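Local atomic coordinates of uncharacterized protein lp_0118 (Lactobacillus plantarum, PDB entry 3K2Y), a protein that is of unknown function but carries a HIRAN domain and is probably a nucleic-acid-binding protein, with zinc binding also suggested. Residues A7-V19 with K59-Y71. Numbering follows the deposited sequence.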
loop_
_atom_site.group_PDB
_atom_site.type_symbol
_atom_site.label_atom_id
_atom_site.label_comp_id
_atom_site.label_asym_id
_atom_site.label_seq_id
_atom_site.Cartn_x
_atom_site.Cartn_y
_atom_site.Cartn_z
ATOM N N ALA A 7 -21.558 -17.468 -5.318
ATOM C CA ALA A 7 -20.168 -17.798 -5.039
ATOM C C ALA A 7 -19.298 -17.404 -6.216
ATOM O O ALA A 7 -19.682 -17.584 -7.370
ATOM C CB ALA A 7 -20.026 -19.288 -4.768
ATOM N N LEU A 8 -18.127 -16.855 -5.918
ATOM C CA LEU A 8 -17.191 -16.440 -6.952
ATOM C C LEU A 8 -15.988 -17.374 -6.890
ATOM O O LEU A 8 -16.023 -18.480 -7.435
ATOM C CB LEU A 8 -16.766 -14.983 -6.727
ATOM C CG LEU A 8 -17.895 -13.942 -6.731
ATOM C CD1 LEU A 8 -17.320 -12.538 -6.559
ATOM C CD2 LEU A 8 -18.669 -14.038 -8.035
ATOM N N ASP A 9 -14.925 -16.942 -6.221
ATOM C CA ASP A 9 -13.746 -17.784 -6.095
ATOM C C ASP A 9 -13.020 -17.503 -4.790
ATOM O O ASP A 9 -13.460 -16.677 -3.993
ATOM C CB ASP A 9 -12.797 -17.566 -7.272
ATOM C CG ASP A 9 -12.206 -18.865 -7.784
ATOM O OD1 ASP A 9 -11.802 -19.712 -6.954
ATOM O OD2 ASP A 9 -12.141 -19.037 -9.019
ATOM N N THR A 10 -11.909 -18.196 -4.576
ATOM C CA THR A 10 -11.128 -18.025 -3.363
ATOM C C THR A 10 -9.937 -17.105 -3.582
ATOM O O THR A 10 -9.374 -17.051 -4.674
ATOM C CB THR A 10 -10.608 -19.377 -2.844
ATOM O OG1 THR A 10 -9.924 -20.060 -3.900
ATOM C CG2 THR A 10 -11.757 -20.233 -2.350
ATOM N N VAL A 11 -9.562 -16.376 -2.538
ATOM C CA VAL A 11 -8.427 -15.466 -2.617
ATOM C C VAL A 11 -7.608 -15.535 -1.334
ATOM O O VAL A 11 -8.069 -16.049 -0.312
ATOM C CB VAL A 11 -8.877 -13.994 -2.838
ATOM C CG1 VAL A 11 -9.625 -13.865 -4.153
ATOM C CG2 VAL A 11 -9.741 -13.534 -1.685
ATOM N N THR A 12 -6.387 -15.020 -1.400
ATOM C CA THR A 12 -5.505 -15.010 -0.243
ATOM C C THR A 12 -5.389 -13.578 0.256
ATOM O O THR A 12 -5.402 -12.637 -0.537
ATOM C CB THR A 12 -4.103 -15.522 -0.610
ATOM O OG1 THR A 12 -4.214 -16.800 -1.254
ATOM C CG2 THR A 12 -3.247 -15.660 0.642
ATOM N N VAL A 13 -5.287 -13.419 1.571
ATOM C CA VAL A 13 -5.163 -12.096 2.165
ATOM C C VAL A 13 -3.728 -11.898 2.635
ATOM O O VAL A 13 -3.252 -12.601 3.525
ATOM C CB VAL A 13 -6.116 -11.922 3.367
ATOM C CG1 VAL A 13 -6.073 -10.488 3.854
ATOM C CG2 VAL A 13 -7.532 -12.303 2.972
ATOM N N VAL A 14 -3.043 -10.936 2.025
ATOM C CA VAL A 14 -1.659 -10.643 2.364
ATOM C C VAL A 14 -1.541 -9.312 3.095
ATOM O O VAL A 14 -2.544 -8.639 3.353
ATOM C CB VAL A 14 -0.788 -10.581 1.094
ATOM C CG1 VAL A 14 -0.865 -11.902 0.352
ATOM C CG2 VAL A 14 -1.257 -9.448 0.196
ATOM N N GLY A 15 -0.306 -8.944 3.429
ATOM C CA GLY A 15 -0.055 -7.690 4.114
ATOM C C GLY A 15 -0.331 -7.655 5.606
ATOM O O GLY A 15 -0.292 -6.580 6.207
ATOM N N GLU A 16 -0.603 -8.807 6.217
ATOM C CA GLU A 16 -0.881 -8.839 7.653
ATOM C C GLU A 16 0.217 -8.175 8.480
ATOM O O GLU A 16 -0.071 -7.377 9.372
ATOM C CB GLU A 16 -1.067 -10.278 8.151
ATOM C CG GLU A 16 -2.343 -10.945 7.685
ATOM C CD GLU A 16 -2.190 -11.593 6.331
ATOM O OE1 GLU A 16 -1.285 -11.183 5.576
ATOM O OE2 GLU A 16 -2.981 -12.506 6.021
ATOM N N ARG A 17 1.471 -8.506 8.179
ATOM C CA ARG A 17 2.614 -7.955 8.904
ATOM C C ARG A 17 2.551 -6.438 9.052
ATOM O O ARG A 17 3.083 -5.881 10.013
ATOM C CB ARG A 17 3.925 -8.335 8.209
ATOM C CG ARG A 17 4.239 -7.508 6.973
ATOM C CD ARG A 17 5.603 -7.863 6.409
ATOM N NE ARG A 17 5.658 -9.249 5.949
ATOM C CZ ARG A 17 4.991 -9.716 4.898
ATOM N NH1 ARG A 17 4.214 -8.904 4.186
ATOM N NH2 ARG A 17 5.099 -10.994 4.556
ATOM N N TYR A 18 1.898 -5.775 8.103
ATOM C CA TYR A 18 1.786 -4.321 8.131
ATOM C C TYR A 18 0.575 -3.824 8.914
ATOM O O TYR A 18 0.369 -2.617 9.049
ATOM C CB TYR A 18 1.745 -3.778 6.700
ATOM C CG TYR A 18 3.013 -4.059 5.924
ATOM C CD1 TYR A 18 4.239 -3.537 6.346
ATOM C CD2 TYR A 18 2.997 -4.862 4.784
ATOM C CE1 TYR A 18 5.417 -3.809 5.657
ATOM C CE2 TYR A 18 4.170 -5.139 4.083
ATOM C CZ TYR A 18 5.379 -4.610 4.527
ATOM O OH TYR A 18 6.548 -4.891 3.850
ATOM N N VAL A 19 -0.216 -4.760 9.430
ATOM C CA VAL A 19 -1.406 -4.419 10.207
ATOM C C VAL A 19 -1.079 -4.382 11.699
ATOM O O VAL A 19 -0.654 -5.381 12.276
ATOM C CB VAL A 19 -2.538 -5.436 9.969
ATOM C CG1 VAL A 19 -3.767 -5.039 10.774
ATOM C CG2 VAL A 19 -2.869 -5.509 8.479
ATOM N N LYS A 59 -8.951 -4.139 10.450
ATOM C CA LYS A 59 -8.234 -4.501 9.235
ATOM C C LYS A 59 -7.474 -5.814 9.361
ATOM O O LYS A 59 -6.869 -6.099 10.393
ATOM C CB LYS A 59 -7.277 -3.379 8.841
ATOM C CG LYS A 59 -6.742 -3.501 7.429
ATOM C CD LYS A 59 -5.951 -2.273 7.039
ATOM C CE LYS A 59 -5.663 -2.261 5.547
ATOM N NZ LYS A 59 -4.952 -1.020 5.133
ATOM N N LEU A 60 -7.521 -6.610 8.296
ATOM C CA LEU A 60 -6.847 -7.901 8.243
ATOM C C LEU A 60 -5.744 -7.899 7.198
ATOM O O LEU A 60 -4.771 -8.646 7.310
ATOM C CB LEU A 60 -7.848 -9.008 7.907
ATOM C CG LEU A 60 -8.661 -9.627 9.043
ATOM C CD1 LEU A 60 -9.313 -8.546 9.867
ATOM C CD2 LEU A 60 -9.705 -10.554 8.458
ATOM N N GLY A 61 -5.907 -7.064 6.174
ATOM C CA GLY A 61 -4.913 -6.988 5.120
ATOM C C GLY A 61 -5.502 -6.606 3.777
ATOM O O GLY A 61 -6.395 -5.765 3.701
ATOM N N TYR A 62 -4.994 -7.224 2.713
ATOM C CA TYR A 62 -5.461 -6.949 1.358
ATOM C C TYR A 62 -5.604 -8.214 0.538
ATOM O O TYR A 62 -5.032 -9.250 0.876
ATOM C CB TYR A 62 -4.481 -6.033 0.622
ATOM C CG TYR A 62 -4.488 -4.608 1.098
ATOM C CD1 TYR A 62 -3.780 -4.224 2.234
ATOM C CD2 TYR A 62 -5.238 -3.645 0.430
ATOM C CE1 TYR A 62 -3.823 -2.913 2.695
ATOM C CE2 TYR A 62 -5.290 -2.337 0.882
ATOM C CZ TYR A 62 -4.584 -1.976 2.015
ATOM O OH TYR A 62 -4.675 -0.687 2.476
ATOM N N ILE A 63 -6.372 -8.122 -0.546
ATOM C CA ILE A 63 -6.535 -9.253 -1.456
ATOM C C ILE A 63 -5.213 -9.248 -2.216
ATOM O O ILE A 63 -4.778 -8.193 -2.674
ATOM C CB ILE A 63 -7.669 -9.019 -2.490
ATOM C CG1 ILE A 63 -9.010 -8.781 -1.783
ATOM C CG2 ILE A 63 -7.753 -10.209 -3.443
ATOM C CD1 ILE A 63 -9.623 -10.011 -1.164
ATOM N N ALA A 64 -4.573 -10.407 -2.346
ATOM C CA ALA A 64 -3.300 -10.508 -3.058
ATOM C C ALA A 64 -3.362 -9.798 -4.410
ATOM O O ALA A 64 -4.358 -9.898 -5.129
ATOM C CB ALA A 64 -2.927 -11.965 -3.247
ATOM N N ARG A 65 -2.288 -9.087 -4.745
ATOM C CA ARG A 65 -2.188 -8.328 -5.994
ATOM C C ARG A 65 -2.433 -9.140 -7.266
ATOM O O ARG A 65 -2.918 -8.602 -8.265
ATOM C CB ARG A 65 -0.819 -7.641 -6.076
ATOM C CG ARG A 65 -0.586 -6.844 -7.351
ATOM C CD ARG A 65 0.733 -6.089 -7.298
ATOM N NE ARG A 65 0.709 -5.011 -6.312
ATOM C CZ ARG A 65 1.771 -4.290 -5.961
ATOM N NH1 ARG A 65 2.955 -4.530 -6.513
ATOM N NH2 ARG A 65 1.651 -3.328 -5.058
ATOM N N TYR A 66 -2.101 -10.428 -7.234
ATOM C CA TYR A 66 -2.307 -11.286 -8.398
ATOM C C TYR A 66 -3.736 -11.844 -8.451
ATOM O O TYR A 66 -4.020 -12.768 -9.213
ATOM C CB TYR A 66 -1.289 -12.432 -8.390
ATOM C CG TYR A 66 -1.353 -13.288 -7.152
ATOM C CD1 TYR A 66 -2.176 -14.410 -7.096
ATOM C CD2 TYR A 66 -0.621 -12.948 -6.014
ATOM C CE1 TYR A 66 -2.274 -15.174 -5.934
ATOM C CE2 TYR A 66 -0.711 -13.702 -4.849
ATOM C CZ TYR A 66 -1.539 -14.810 -4.815
ATOM O OH TYR A 66 -1.632 -15.546 -3.657
ATOM N N GLN A 67 -4.626 -11.272 -7.640
ATOM C CA GLN A 67 -6.030 -11.688 -7.588
ATOM C C GLN A 67 -6.914 -10.442 -7.490
ATOM O O GLN A 67 -8.125 -10.534 -7.299
ATOM C CB GLN A 67 -6.274 -12.583 -6.363
ATOM C CG GLN A 67 -5.317 -13.755 -6.251
ATOM C CD GLN A 67 -5.602 -14.653 -5.062
ATOM O OE1 GLN A 67 -5.625 -14.203 -3.916
ATOM N NE2 GLN A 67 -5.814 -15.937 -5.332
ATOM N N ASN A 68 -6.281 -9.283 -7.632
ATOM C CA ASN A 68 -6.933 -7.977 -7.541
ATOM C C ASN A 68 -7.902 -7.584 -8.646
ATOM O O ASN A 68 -9.105 -7.464 -8.418
ATOM C CB ASN A 68 -5.861 -6.890 -7.448
ATOM C CG ASN A 68 -5.718 -6.345 -6.063
ATOM O OD1 ASN A 68 -4.767 -5.626 -5.761
ATOM N ND2 ASN A 68 -6.677 -6.673 -5.202
ATOM N N GLN A 69 -7.339 -7.345 -9.828
ATOM C CA GLN A 69 -8.060 -6.916 -11.025
ATOM C C GLN A 69 -9.531 -7.299 -11.182
ATOM O O GLN A 69 -10.396 -6.425 -11.226
ATOM C CB GLN A 69 -7.286 -7.369 -12.272
ATOM C CG GLN A 69 -8.069 -7.278 -13.572
ATOM C CD GLN A 69 -7.873 -8.503 -14.451
ATOM O OE1 GLN A 69 -6.754 -8.816 -14.863
ATOM N NE2 GLN A 69 -8.966 -9.207 -14.737
ATOM N N PRO A 70 -9.835 -8.605 -11.266
ATOM C CA PRO A 70 -11.221 -9.064 -11.432
ATOM C C PRO A 70 -12.242 -8.462 -10.468
ATOM O O PRO A 70 -13.206 -7.821 -10.886
ATOM C CB PRO A 70 -11.109 -10.582 -11.267
ATOM C CG PRO A 70 -9.700 -10.876 -11.700
ATOM C CD PRO A 70 -8.937 -9.753 -11.045
ATOM N N TYR A 71 -12.024 -8.682 -9.176
ATOM C CA TYR A 71 -12.935 -8.188 -8.155
ATOM C C TYR A 71 -12.962 -6.665 -8.094
ATOM O O TYR A 71 -14.000 -6.063 -7.804
ATOM C CB TYR A 71 -12.547 -8.793 -6.811
ATOM C CG TYR A 71 -12.489 -10.298 -6.874
ATOM C CD1 TYR A 71 -13.654 -11.051 -7.024
ATOM C CD2 TYR A 71 -11.270 -10.972 -6.834
ATOM C CE1 TYR A 71 -13.608 -12.431 -7.134
ATOM C CE2 TYR A 71 -11.211 -12.357 -6.946
ATOM C CZ TYR A 71 -12.383 -13.078 -7.093
ATOM O OH TYR A 71 -12.336 -14.448 -7.192
HETATM O O HOH W 1 -10.070 -15.937 -7.164
#
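The ring of Tyr71 rises from helix 68-76 between two aliphatic side chains of strand 4-14. Leu8 CD1 lies at its edge, near the ring plane, 3.8 Å from Tyr71 CE1, and Val11 CG1 approaches obliquely, 3.5 Å from Tyr71 CE2. At the hydroxyl, a water sits in the ring plane at the edge and links Tyr71 OH to the carbonyl of Thr10, donating to that oxygen, while the side chain of Leu99 in strand 96-103 also touches that of Tyr71.

The flat amide of Gln67, its chain extended beyond CG (chi2 -178°), brings OE1 to the backbone of strand 4-14, where it accepts the N-H of Thr12 at 2.8 Å. Val11 hands its other methyl, CG2, to Ile63 CD1 at 3.6 Å.

Just past the end of strand 59-63, Ala64 N donates to Thr12 O; within the strands, Val14 and Tyr62 form an antiparallel hydrogen-bonded pair, with Val14 N 2.8 Å from Tyr62 O. Val14 also sets its CG1 against Ala64 CB, 4.1 Å away. Past the turn at Gly15, Val19 CG1 closes on Lys59 O. Strand 4-14, bonded to strand 96-103 along its other edge, thus joins this closed barrel to the helix that follows strand 59-63.

The example illustrates how a side chain can take over where a ladder ends. Tyr71 carries the contact on by direct packing, and the Gln67 amide continues the backbone bonding: nearly straight (170° at the hydrogen) and on an in-plane lone pair of OE1, its bond satisfies the Thr12 N-H and fixes how the amide is turned.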